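Local coordinates for gamma-glutamyl-gamma-aminobutyraldehyde dehydrogenase (PDB 4LIH), which probably oxidises aldehydes, among them gamma-glutamyl-gamma-aminobutyraldehyde, to carboxylic acids with NAD(P)+ as an aldehyde dehydrogenase, at residues 186-191 with 487-492; 315-318 with 324-327; 16-21 with 338-343; 148-153 with 158-163; 99-104 with 216-221. All blocks are in the same frame, centred on the assembly; numbering follows the deposited sequence.

Contact 1 of 5, residues 186-191 with 487-492; sequences FGPALA and LHALEK
The puckered ring of Pro188 meets residues 487-492 through its CB. Ala489 CB lies 4.2 Å from Pro188 CB, and Leu490 CD2 is 3.9 Å from that same atom. Phe139 of helix 121-142 and Tyr493 also pack on this proline. The flat group of the contact is the imidazole of His488, on the far flank of the segment. Its ND1 gives a hydrogen bond of 2.9 Å to Glu491 OE2. The donor comes from above the carboxylate plane, 40° out of it. NE2 is taken by Glu149 of the second subunit. Between these flanks, Leu490 holds CG anti to its carbonyl carbon (chi1 -63°). This carries CD2 inward, until it also touches Pro188 O at 3.5 Å. Lys492 folds back on its own turn, and NZ donates to Ala489 O at 2.8 Å, on a lone pair. That oxygen also takes the backbone N of Lys492. The Ala489 side chain is about 8 Å from that of Glu274, the predicted active-site residue. In this aldehyde dehydrogenase fold, the loop leading into strand 494-502, helical in its backbone angles, packs on helix 178-191 near that glutamate.

Contact 2 of 5, residues 315-318 with 324-327; sequences LLVH and AFIE
Phe325 and Leu315 both place CG opposite the backbone N, with chi1 at -163° and -179°. The ring of Phe325 therefore reaches out from its helix toward the strand, and the leucine reaches out to meet it. Leu315 CD2 arrives at the ring edge, near the ring plane, 3.4 Å from Phe325 CE2. The fit is tight there. Leu315 CD1 stands a little further off, 4.0 Å from Phe325 CE2. Val317 is two residues along the strand and points to the same side. Its CG2 lies 4.1 Å from Phe325 CB and 4.2 Å from Phe325 CG. The valine thus packs at the root of the aromatic side chain, while the leucine packs further out along the ring.

The two segments belong to a beta-alpha unit. Strand 314-318 runs straight into helix 319-333, and the helix lies against one side of the parallel part of the sheet. The join is made at His318, which sits at the N-cap of the helix. Its ND1 accepts a hydrogen bond from the backbone N of Asp320. The strand itself is paired on both flanks, with strand 280-283 and with strand 411-417.

The contact is apolar and buried. Helix 290-302 closes in on the phenylalanine with Leu290, Ala293 and Ala294, and Val283 of the sheet adds a further contact.

Contact 3 of 5, residues 16-21 with 338-343; sequences DWQHKA and PGNPLD
Trp17 leans on Leu342 with the base of its side chain. At the start, Trp17 CB is 4.3 Å from Leu342 CD2 and 3.7 Å from Leu342 O. The next atom, Trp17 CG, is 3.9 Å from the same oxygen. Trp17 CD1 comes nearer, 3.6 Å from Leu342 O. This is a van der Waals contact and not a hydrogen bond. Beyond CD1 the indole leaves the loop. With CG anti to the carbonyl carbon (chi1 -69°), the indole packs among Asp107 and Leu111 of helix 106-117 and Ile121 and Thr125 of helix 121-142. Leu342 O is buried by the contact and has no hydrogen-bonding partner in the model.

The loop that offers Leu342 is a type I beta turn from Asn340 to Asp343, closed by a bond from Asp343 N to Asn340 O. It overlaps an Asx turn. Asn340 OD1 accepts from Leu342 N at 2.9 Å, with an N-H...O angle of 161°. The donor lies well above the plane of the side-chain carbonyl, 45° out of it. The bond restrains the asparagine amide, and ND2 is left to meet a bridging water.

The outer margin of the contact is more polar. Gln18 CG lies 4.4 Å from Leu342 CD1, and its amide reaches past the leucine. The water joins the two amides. It accepts from Asn340 ND2 at 3.2 Å and weakly from Gln18 NE2 at 3.3 Å. Leu111 packs on Leu342 too, and Ile51 on Asn340.

Contact 4 of 5, residues 148-153 with 158-163; sequences GEVAPA and VGLVTR
Glu149 and Val161 lie side by side and point the same way, as expected for a cross-strand pair in an antiparallel sheet. Glu149 holds CG anti to its carbonyl carbon (chi1 -36°), and the extended chain beyond it runs the carboxylate alongside Val161. Glu149 OE1 is 3.7 Å from Val161 CB, and OE2 rests near CG1. This is a contact with hydrocarbon. Glu149 OE2 is hydrogen-bonded to His488 NE2 of the second subunit.

On the other face, Val150 and Leu160 are also side by side. Val150 CG2 meets Leu160 CD2 at 4.2 Å. The two pairs differ in their backbone. Glu149 and Val161 form a hydrogen-bonded pair: Glu149 N gives to Val161 O at 2.8 Å, and Val161 N gives to Glu149 O at 2.9 Å. Val150 and Leu160 form the non-hydrogen-bonded pair beside it. Ala151 N then bonds Gly159 O at 2.8 Å. The second link of this pair, between Ala151 O and Gly159 N, is made through a water. It donates to Ala151 O at 2.7 Å and accepts from Gly159 N at 2.9 Å. Pro152 follows as the centre of an inverse gamma turn.

The hairpin is consistent with the oligomerisation arm of the aldehyde dehydrogenases. Strand 494-502 pairs with strand 157-172 on the flank away from 148-150. Strand 148-150 pairs antiparallel with a strand of the third subunit, so the sheet continues across the interface. Phe471 and Pro472 of the second subunit cover Ala151 and Val161 respectively.

Contact 5 of 5, residues 99-104 with 216-221; sequences AALMRE and FEAGIP
Leu101 points from helix 88-104 toward helix 206-218. Its CG is anti to the carbonyl carbon (chi1 -74°), and the two methyls divide between two neighbours. Leu101 CD1 packs on Ala218 CB at 3.8 Å. Leu101 CD2 lies 3.6 Å from Glu217 OE2.

That second contact joins a methyl to a carboxylate, and it is van der Waals only. Glu217 runs extended past its CG, and its side chain crosses Leu101 at a slant. Leu101 CD1 also lies 4.1 Å from Glu217 CD. The glutamate is exposed, so water can reach its charged end.

Charges set the margin. Glu104 OE1 and Glu217 OE2 are 6.2 Å apart, and like charges at that range may repel mildly. Glu104 is balanced by a salt bridge from its OE2 to Arg97 NH1. Arg103 turns to a different side of its helix, where NE forms a salt bridge with Glu137 of helix 121-142.

Gly219 leaves the second helix with a positive phi of 111° and two bonds back into the last turn, one of them from Gly219 N to Phe216 O at 3.1 Å. After it, Ile220 drops back onto Val94 and Leu95 of helix 88-104. The arrangement is a helix-helix contact at a helix C-terminus, where a Schellman motif ends helix 206-218 just beyond Ala218.

Overall arrangement
Contacts 1 and 2 are buried and apolar across their segments, but they lie on opposite sides of the chain's centre, about 39 Å apart between centres. Contacts 3, 4 and 5 are partly buried. Contact 3 adds a bridging water at its margin, and contact 5 sets a leucine against an exposed glutamate. Contact 4 differs most, being held by strand backbone bonds and lying in a subunit interface. Contact 1 links its neighbours: Phe186 touches Met102 of contact 5, and Glu491 touches Arg163 of contact 4. Helix 121-142 packs against contacts 1, 3 and 5. Contacts 1 and 4 both touch the second subunit, whereas contacts 2, 3 and 5 touch no other chain.

Contact 1 of 5, residues 186-191 with 487-492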
# COMPACT_ATOMS: atom_id res chain seq x y z
N PHE A 186 -1.07 1.08 24.42
CA PHE A 186 -1.37 2.52 24.41
C PHE A 186 -0.63 3.32 23.33
O PHE A 186 -1.06 4.41 22.97
CB PHE A 186 -1.21 3.15 25.82
CG PHE A 186 0.19 3.16 26.38
CD1 PHE A 186 1.22 3.89 25.78
CD2 PHE A 186 0.47 2.56 27.60
CE1 PHE A 186 2.47 3.92 26.34
CE2 PHE A 186 1.72 2.60 28.17
CZ PHE A 186 2.73 3.29 27.55
N GLY A 187 0.51 2.83 22.90
CA GLY A 187 1.27 3.45 21.78
C GLY A 187 0.43 3.60 20.54
O GLY A 187 0.11 4.71 20.10
N PRO A 188 -0.04 2.47 19.99
CA PRO A 188 -0.93 2.64 18.82
C PRO A 188 -2.31 3.25 19.13
O PRO A 188 -2.85 4.03 18.33
CB PRO A 188 -1.09 1.22 18.31
CG PRO A 188 -0.71 0.31 19.45
CD PRO A 188 0.37 1.06 20.19
N ALA A 189 -2.93 2.86 20.25
CA ALA A 189 -4.28 3.38 20.52
C ALA A 189 -4.26 4.92 20.59
O ALA A 189 -5.15 5.56 20.06
CB ALA A 189 -4.88 2.79 21.80
N LEU A 190 -3.26 5.49 21.26
CA LEU A 190 -3.21 6.95 21.47
C LEU A 190 -2.81 7.65 20.19
O LEU A 190 -3.27 8.72 19.91
CB LEU A 190 -2.24 7.34 22.58
CG LEU A 190 -2.74 7.01 23.97
CD1 LEU A 190 -1.59 7.09 24.94
CD2 LEU A 190 -3.92 7.91 24.39
N ALA A 191 -1.95 7.01 19.41
CA ALA A 191 -1.49 7.65 18.18
C ALA A 191 -2.69 7.88 17.28
O ALA A 191 -2.78 8.90 16.60
CB ALA A 191 -0.45 6.78 17.53
N LEU A 487 1.89 -1.44 11.61
CA LEU A 487 0.74 -0.60 11.28
C LEU A 487 -0.56 -1.34 11.48
O LEU A 487 -1.58 -0.73 11.76
CB LEU A 487 0.80 -0.06 9.85
CG LEU A 487 1.98 0.88 9.60
CD1 LEU A 487 1.98 1.17 8.10
CD2 LEU A 487 1.82 2.15 10.38
N HIS A 488 -0.49 -2.67 11.38
CA HIS A 488 -1.64 -3.56 11.57
C HIS A 488 -2.20 -3.48 12.99
O HIS A 488 -3.33 -3.80 13.20
CB HIS A 488 -1.24 -5.02 11.29
CG HIS A 488 -0.84 -5.24 9.87
ND1 HIS A 488 -1.75 -5.22 8.84
CD2 HIS A 488 0.37 -5.34 9.29
CE1 HIS A 488 -1.11 -5.35 7.69
NE2 HIS A 488 0.18 -5.40 7.93
N ALA A 489 -1.39 -3.03 13.94
CA ALA A 489 -1.86 -2.81 15.32
C ALA A 489 -2.98 -1.75 15.38
O ALA A 489 -3.88 -1.82 16.22
CB ALA A 489 -0.70 -2.44 16.23
N LEU A 490 -2.92 -0.78 14.47
CA LEU A 490 -3.87 0.35 14.46
C LEU A 490 -5.30 -0.06 14.07
O LEU A 490 -6.27 0.63 14.41
CB LEU A 490 -3.38 1.44 13.50
CG LEU A 490 -2.04 2.05 13.93
CD1 LEU A 490 -1.31 2.66 12.75
CD2 LEU A 490 -2.24 3.07 15.04
N GLU A 491 -5.43 -1.17 13.38
CA GLU A 491 -6.74 -1.66 12.96
C GLU A 491 -7.60 -2.00 14.18
O GLU A 491 -8.84 -1.90 14.14
CB GLU A 491 -6.60 -2.88 12.02
CG GLU A 491 -5.48 -2.77 10.96
CD GLU A 491 -5.25 -4.06 10.13
OE1 GLU A 491 -5.92 -5.07 10.38
OE2 GLU A 491 -4.38 -4.10 9.23
N LYS A 492 -6.96 -2.37 15.28
CA LYS A 492 -7.69 -2.73 16.49
C LYS A 492 -8.35 -1.54 17.16
O LYS A 492 -9.25 -1.73 17.98
CB LYS A 492 -6.74 -3.41 17.49
CG LYS A 492 -6.00 -4.59 16.90
CD LYS A 492 -5.34 -5.43 17.96
CE LYS A 492 -4.48 -4.59 18.91
NZ LYS A 492 -3.50 -3.77 18.18

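Contact 2 of 5, residues 315-318 with 324-327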
# COMPACT_ATOMS: atom_id res chain seq x y z
N LEU A 315 11.44 -27.59 22.56
CA LEU A 315 12.61 -27.70 21.68
C LEU A 315 12.57 -29.03 20.98
O LEU A 315 12.74 -30.08 21.60
CB LEU A 315 13.90 -27.55 22.47
CG LEU A 315 15.13 -27.63 21.56
CD1 LEU A 315 15.41 -26.27 20.96
CD2 LEU A 315 16.35 -28.20 22.27
N LEU A 316 12.32 -28.98 19.68
CA LEU A 316 12.27 -30.15 18.84
C LEU A 316 13.63 -30.26 18.17
O LEU A 316 14.05 -29.34 17.44
CB LEU A 316 11.21 -29.97 17.77
CG LEU A 316 9.76 -30.29 18.10
CD1 LEU A 316 9.27 -29.61 19.34
CD2 LEU A 316 8.81 -29.97 16.94
N VAL A 317 14.32 -31.37 18.41
CA VAL A 317 15.68 -31.55 17.92
C VAL A 317 15.84 -32.87 17.19
O VAL A 317 15.36 -33.89 17.64
CB VAL A 317 16.68 -31.46 19.09
CG1 VAL A 317 16.41 -32.50 20.14
CG2 VAL A 317 18.11 -31.55 18.58
N HIS A 318 16.53 -32.86 16.07
CA HIS A 318 16.68 -34.06 15.27
C HIS A 318 17.59 -35.05 16.00
O HIS A 318 18.60 -34.68 16.57
CB HIS A 318 17.26 -33.71 13.89
CG HIS A 318 17.20 -34.82 12.91
ND1 HIS A 318 18.07 -35.90 12.93
CD2 HIS A 318 16.41 -35.01 11.82
CE1 HIS A 318 17.78 -36.72 11.94
NE2 HIS A 318 16.78 -36.20 11.25
N ALA A 324 24.73 -33.98 21.23
CA ALA A 324 25.59 -32.81 21.22
C ALA A 324 24.82 -31.53 21.54
O ALA A 324 25.37 -30.63 22.18
CB ALA A 324 26.26 -32.65 19.87
N PHE A 325 23.58 -31.44 21.06
CA PHE A 325 22.79 -30.26 21.25
C PHE A 325 22.39 -30.10 22.71
O PHE A 325 22.54 -29.00 23.26
CB PHE A 325 21.53 -30.26 20.36
CG PHE A 325 20.91 -28.90 20.23
CD1 PHE A 325 21.46 -27.97 19.35
CD2 PHE A 325 19.88 -28.52 21.03
CE1 PHE A 325 20.91 -26.70 19.23
CE2 PHE A 325 19.32 -27.25 20.91
CZ PHE A 325 19.84 -26.35 20.03
N ILE A 326 21.92 -31.18 23.33
CA ILE A 326 21.51 -31.17 24.73
C ILE A 326 22.74 -30.81 25.60
O ILE A 326 22.65 -29.98 26.50
CB ILE A 326 20.84 -32.51 25.15
CG1 ILE A 326 19.44 -32.63 24.50
CG2 ILE A 326 20.66 -32.64 26.68
CD1 ILE A 326 18.81 -34.02 24.66
N GLU A 327 23.91 -31.39 25.30
CA GLU A 327 25.13 -30.96 26.00
C GLU A 327 25.32 -29.42 25.96
O GLU A 327 25.53 -28.81 27.01
CB GLU A 327 26.37 -31.68 25.47
CG GLU A 327 27.63 -31.33 26.25
CD GLU A 327 28.90 -31.97 25.69
OE1 GLU A 327 28.95 -32.29 24.48
OE2 GLU A 327 29.89 -32.06 26.45

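Contact 3 of 5, residues 16-21 with 338-343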
# COMPACT_ATOMS: atom_id res chain seq x y z
N ASP A 16 24.61 0.53 43.62
CA ASP A 16 23.94 1.74 43.11
C ASP A 16 22.43 1.53 43.06
O ASP A 16 21.67 2.38 43.51
CB ASP A 16 24.41 2.11 41.70
CG ASP A 16 25.85 2.64 41.65
OD1 ASP A 16 26.45 2.91 42.72
OD2 ASP A 16 26.35 2.76 40.53
N TRP A 17 22.00 0.38 42.54
CA TRP A 17 20.57 0.08 42.45
C TRP A 17 19.94 -0.08 43.83
O TRP A 17 18.82 0.41 44.05
CB TRP A 17 20.30 -1.15 41.58
CG TRP A 17 20.59 -0.91 40.12
CD1 TRP A 17 21.56 -1.50 39.37
CD2 TRP A 17 19.92 0.02 39.26
NE1 TRP A 17 21.53 -1.00 38.10
CE2 TRP A 17 20.54 -0.07 38.00
CE3 TRP A 17 18.84 0.90 39.43
CZ2 TRP A 17 20.11 0.70 36.89
CZ3 TRP A 17 18.41 1.67 38.32
CH2 TRP A 17 19.05 1.55 37.07
N GLN A 18 20.64 -0.75 44.74
CA GLN A 18 20.16 -0.90 46.11
C GLN A 18 19.99 0.46 46.79
O GLN A 18 18.99 0.68 47.46
CB GLN A 18 21.12 -1.76 46.94
CG GLN A 18 21.11 -3.23 46.54
CD GLN A 18 22.19 -4.05 47.22
OE1 GLN A 18 23.34 -3.61 47.32
NE2 GLN A 18 21.83 -5.23 47.68
N HIS A 19 20.94 1.36 46.60
CA HIS A 19 20.82 2.71 47.15
C HIS A 19 19.66 3.52 46.55
O HIS A 19 18.93 4.17 47.27
CB HIS A 19 22.12 3.49 46.98
CG HIS A 19 22.16 4.74 47.79
ND1 HIS A 19 21.96 5.99 47.24
CD2 HIS A 19 22.31 4.94 49.12
CE1 HIS A 19 22.03 6.90 48.19
NE2 HIS A 19 22.23 6.29 49.34
N LYS A 20 19.50 3.49 45.23
CA LYS A 20 18.34 4.10 44.60
C LYS A 20 17.02 3.50 45.14
O LYS A 20 16.10 4.22 45.43
CB LYS A 20 18.46 3.97 43.09
CG LYS A 20 17.49 4.84 42.30
CD LYS A 20 17.51 4.52 40.81
CE LYS A 20 18.89 4.68 40.18
NZ LYS A 20 19.35 6.10 40.05
N ALA A 21 16.94 2.18 45.30
CA ALA A 21 15.72 1.55 45.85
C ALA A 21 15.36 2.10 47.26
O ALA A 21 14.18 2.31 47.59
CB ALA A 21 15.87 0.03 45.87
N PRO A 338 19.39 -18.51 39.13
CA PRO A 338 18.66 -17.33 39.68
C PRO A 338 19.52 -16.49 40.57
O PRO A 338 20.47 -17.00 41.16
CB PRO A 338 17.54 -17.94 40.51
CG PRO A 338 17.37 -19.31 39.98
CD PRO A 338 18.74 -19.76 39.52
N GLY A 339 19.22 -15.21 40.65
CA GLY A 339 19.94 -14.32 41.56
C GLY A 339 19.10 -13.09 41.79
O GLY A 339 17.98 -12.99 41.26
N ASN A 340 19.64 -12.17 42.59
CA ASN A 340 18.99 -10.89 42.89
C ASN A 340 18.83 -10.09 41.60
O ASN A 340 19.82 -9.72 40.97
CB ASN A 340 19.80 -10.08 43.92
CG ASN A 340 19.05 -8.87 44.47
OD1 ASN A 340 18.13 -8.35 43.85
ND2 ASN A 340 19.45 -8.41 45.66
N PRO A 341 17.58 -9.77 41.23
CA PRO A 341 17.48 -9.02 39.97
C PRO A 341 17.99 -7.58 40.04
O PRO A 341 18.19 -7.00 38.99
CB PRO A 341 15.99 -9.07 39.64
CG PRO A 341 15.32 -9.30 40.91
CD PRO A 341 16.25 -10.09 41.78
N LEU A 342 18.27 -7.05 41.24
CA LEU A 342 18.91 -5.75 41.39
C LEU A 342 20.38 -5.76 40.99
O LEU A 342 20.98 -4.68 40.84
CB LEU A 342 18.77 -5.22 42.82
CG LEU A 342 17.36 -4.78 43.22
CD1 LEU A 342 17.30 -4.42 44.70
CD2 LEU A 342 16.89 -3.62 42.35
N ASP A 343 20.94 -6.96 40.79
CA ASP A 343 22.32 -7.16 40.38
C ASP A 343 22.41 -7.20 38.85
O ASP A 343 21.82 -8.09 38.22
CB ASP A 343 22.84 -8.47 40.98
CG ASP A 343 24.33 -8.73 40.69
OD1 ASP A 343 24.89 -8.25 39.67
OD2 ASP A 343 24.90 -9.48 41.50
O HOH W 1 18.60 -5.99 47.58

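Contact 4 of 5, residues 148-153 with 158-163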
# COMPACT_ATOMS: atom_id res chain seq x y z
N GLY A 148 -5.47 7.14 4.02
CA GLY A 148 -6.53 6.30 3.52
C GLY A 148 -6.45 6.20 2.02
O GLY A 148 -5.40 6.39 1.47
N GLU A 149 -7.59 5.87 1.38
CA GLU A 149 -7.60 5.52 -0.07
C GLU A 149 -8.58 6.39 -0.83
O GLU A 149 -9.61 6.78 -0.29
CB GLU A 149 -8.00 4.04 -0.30
CG GLU A 149 -7.51 3.03 0.74
CD GLU A 149 -8.38 1.78 0.78
OE1 GLU A 149 -9.23 1.61 -0.13
OE2 GLU A 149 -8.24 1.03 1.79
N VAL A 150 -8.25 6.70 -2.08
CA VAL A 150 -9.24 7.25 -3.00
C VAL A 150 -9.57 6.08 -3.91
O VAL A 150 -8.70 5.59 -4.67
CB VAL A 150 -8.71 8.40 -3.85
CG1 VAL A 150 -9.76 8.83 -4.84
CG2 VAL A 150 -8.30 9.56 -2.93
N ALA A 151 -10.80 5.60 -3.83
CA ALA A 151 -11.16 4.37 -4.55
C ALA A 151 -11.23 4.57 -6.09
O ALA A 151 -11.64 5.61 -6.58
CB ALA A 151 -12.45 3.81 -4.04
N PRO A 152 -10.93 3.52 -6.84
CA PRO A 152 -11.08 3.56 -8.31
C PRO A 152 -12.51 3.27 -8.71
O PRO A 152 -12.82 2.23 -9.35
CB PRO A 152 -10.17 2.43 -8.75
CG PRO A 152 -10.24 1.47 -7.62
CD PRO A 152 -10.42 2.22 -6.38
N ALA A 153 -13.37 4.20 -8.33
CA ALA A 153 -14.80 4.08 -8.48
C ALA A 153 -15.29 4.84 -9.73
O ALA A 153 -14.54 5.45 -10.50
CB ALA A 153 -15.45 4.61 -7.25
N VAL A 158 -16.78 10.65 -5.98
CA VAL A 158 -15.50 10.77 -5.28
C VAL A 158 -15.63 9.79 -4.12
O VAL A 158 -16.43 9.99 -3.21
CB VAL A 158 -15.20 12.19 -4.79
CG1 VAL A 158 -13.86 12.19 -4.08
CG2 VAL A 158 -15.11 13.17 -5.94
N GLY A 159 -14.88 8.69 -4.21
CA GLY A 159 -14.96 7.61 -3.21
C GLY A 159 -13.74 7.58 -2.33
O GLY A 159 -12.68 7.37 -2.83
N LEU A 160 -13.93 7.68 -1.02
CA LEU A 160 -12.82 7.77 -0.04
C LEU A 160 -12.97 6.66 0.99
O LEU A 160 -14.09 6.30 1.40
CB LEU A 160 -12.85 9.13 0.70
CG LEU A 160 -12.98 10.47 -0.06
CD1 LEU A 160 -12.91 11.67 0.90
CD2 LEU A 160 -11.96 10.60 -1.17
N VAL A 161 -11.87 6.07 1.37
CA VAL A 161 -11.90 5.11 2.43
C VAL A 161 -10.89 5.56 3.47
O VAL A 161 -9.67 5.64 3.18
CB VAL A 161 -11.54 3.72 1.92
CG1 VAL A 161 -11.57 2.72 3.05
CG2 VAL A 161 -12.48 3.34 0.79
N THR A 162 -11.39 5.93 4.64
CA THR A 162 -10.55 6.49 5.72
C THR A 162 -10.64 5.63 6.98
O THR A 162 -11.46 4.71 7.08
CB THR A 162 -10.94 7.96 5.97
OG1 THR A 162 -12.34 8.06 6.26
CG2 THR A 162 -10.74 8.75 4.69
N ARG A 163 -9.75 5.92 7.92
CA ARG A 163 -9.77 5.30 9.24
C ARG A 163 -10.03 6.37 10.28
O ARG A 163 -9.45 7.44 10.21
CB ARG A 163 -8.45 4.58 9.50
CG ARG A 163 -8.43 3.16 8.91
CD ARG A 163 -7.15 2.39 9.26
NE ARG A 163 -7.23 1.05 8.67
CZ ARG A 163 -7.99 0.05 9.12
NH1 ARG A 163 -8.70 0.16 10.24
NH2 ARG A 163 -8.02 -1.09 8.47
O HOH W 2 -13.08 7.94 -6.38

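Contact 5 of 5, residues 99-104 with 216-221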
# COMPACT_ATOMS: atom_id res chain seq x y z
N ALA A 99 7.73 9.84 25.21
CA ALA A 99 8.77 8.87 25.06
C ALA A 99 10.13 9.41 25.50
O ALA A 99 10.86 8.69 26.19
CB ALA A 99 8.86 8.42 23.61
N ALA A 100 10.45 10.62 25.09
CA ALA A 100 11.68 11.31 25.59
C ALA A 100 11.72 11.33 27.12
O ALA A 100 12.77 11.08 27.73
CB ALA A 100 11.78 12.71 25.04
N LEU A 101 10.58 11.66 27.73
CA LEU A 101 10.49 11.63 29.18
C LEU A 101 10.72 10.23 29.74
O LEU A 101 11.46 10.07 30.72
CB LEU A 101 9.16 12.20 29.69
CG LEU A 101 9.03 13.72 29.61
CD1 LEU A 101 7.58 14.12 29.78
CD2 LEU A 101 9.87 14.43 30.65
N MET A 102 10.12 9.22 29.13
CA MET A 102 10.36 7.86 29.59
C MET A 102 11.87 7.60 29.59
O MET A 102 12.41 7.03 30.54
CB MET A 102 9.70 6.81 28.73
CG MET A 102 8.19 6.84 28.75
SD MET A 102 7.52 5.47 27.75
CE MET A 102 5.89 6.14 27.61
N ARG A 103 12.53 8.02 28.52
CA ARG A 103 13.94 7.81 28.39
C ARG A 103 14.74 8.61 29.45
O ARG A 103 15.72 8.10 30.01
CB ARG A 103 14.39 8.15 26.96
CG ARG A 103 13.89 7.15 25.96
CD ARG A 103 14.45 7.41 24.56
NE ARG A 103 13.86 6.51 23.56
CZ ARG A 103 14.25 5.26 23.31
NH1 ARG A 103 15.26 4.68 23.98
NH2 ARG A 103 13.62 4.56 22.38
N GLU A 104 14.32 9.84 29.72
CA GLU A 104 14.95 10.66 30.75
C GLU A 104 14.82 10.01 32.14
O GLU A 104 15.70 10.10 32.99
CB GLU A 104 14.31 12.04 30.81
CG GLU A 104 14.69 12.98 29.68
CD GLU A 104 13.96 14.29 29.82
OE1 GLU A 104 13.86 14.76 30.96
OE2 GLU A 104 13.46 14.82 28.80
N PHE A 216 0.83 13.10 31.24
CA PHE A 216 0.26 14.40 31.51
C PHE A 216 1.33 15.50 31.46
O PHE A 216 1.09 16.57 30.90
CB PHE A 216 -0.47 14.41 32.87
CG PHE A 216 -1.23 15.69 33.14
CD1 PHE A 216 -2.40 15.99 32.43
CD2 PHE A 216 -0.79 16.60 34.08
CE1 PHE A 216 -3.12 17.16 32.66
CE2 PHE A 216 -1.48 17.81 34.29
CZ PHE A 216 -2.65 18.08 33.58
N GLU A 217 2.51 15.23 32.01
CA GLU A 217 3.64 16.17 31.94
C GLU A 217 4.01 16.51 30.47
O GLU A 217 4.40 17.63 30.16
CB GLU A 217 4.85 15.55 32.64
CG GLU A 217 6.01 16.51 32.81
CD GLU A 217 7.21 15.87 33.47
OE1 GLU A 217 7.02 14.94 34.25
OE2 GLU A 217 8.34 16.36 33.27
N ALA A 218 3.88 15.53 29.58
CA ALA A 218 4.25 15.71 28.18
C ALA A 218 3.20 16.44 27.36
O ALA A 218 3.48 16.80 26.20
CB ALA A 218 4.51 14.35 27.55
N GLY A 219 1.98 16.57 27.91
CA GLY A 219 0.89 17.21 27.19
C GLY A 219 -0.27 16.32 26.74
O GLY A 219 -1.13 16.75 25.99
N ILE A 220 -0.34 15.09 27.21
CA ILE A 220 -1.50 14.26 26.87
C ILE A 220 -2.66 14.81 27.70
O ILE A 220 -2.55 14.88 28.94
CB ILE A 220 -1.25 12.77 27.16
CG1 ILE A 220 -0.08 12.25 26.32
CG2 ILE A 220 -2.52 11.96 26.92
CD1 ILE A 220 -0.51 11.90 24.90
N PRO A 221 -3.75 15.23 27.05
CA PRO A 221 -4.77 15.95 27.84
C PRO A 221 -5.45 15.10 28.94
O PRO A 221 -5.45 13.85 28.89
CB PRO A 221 -5.78 16.42 26.78
CG PRO A 221 -5.04 16.40 25.49
CD PRO A 221 -4.01 15.30 25.59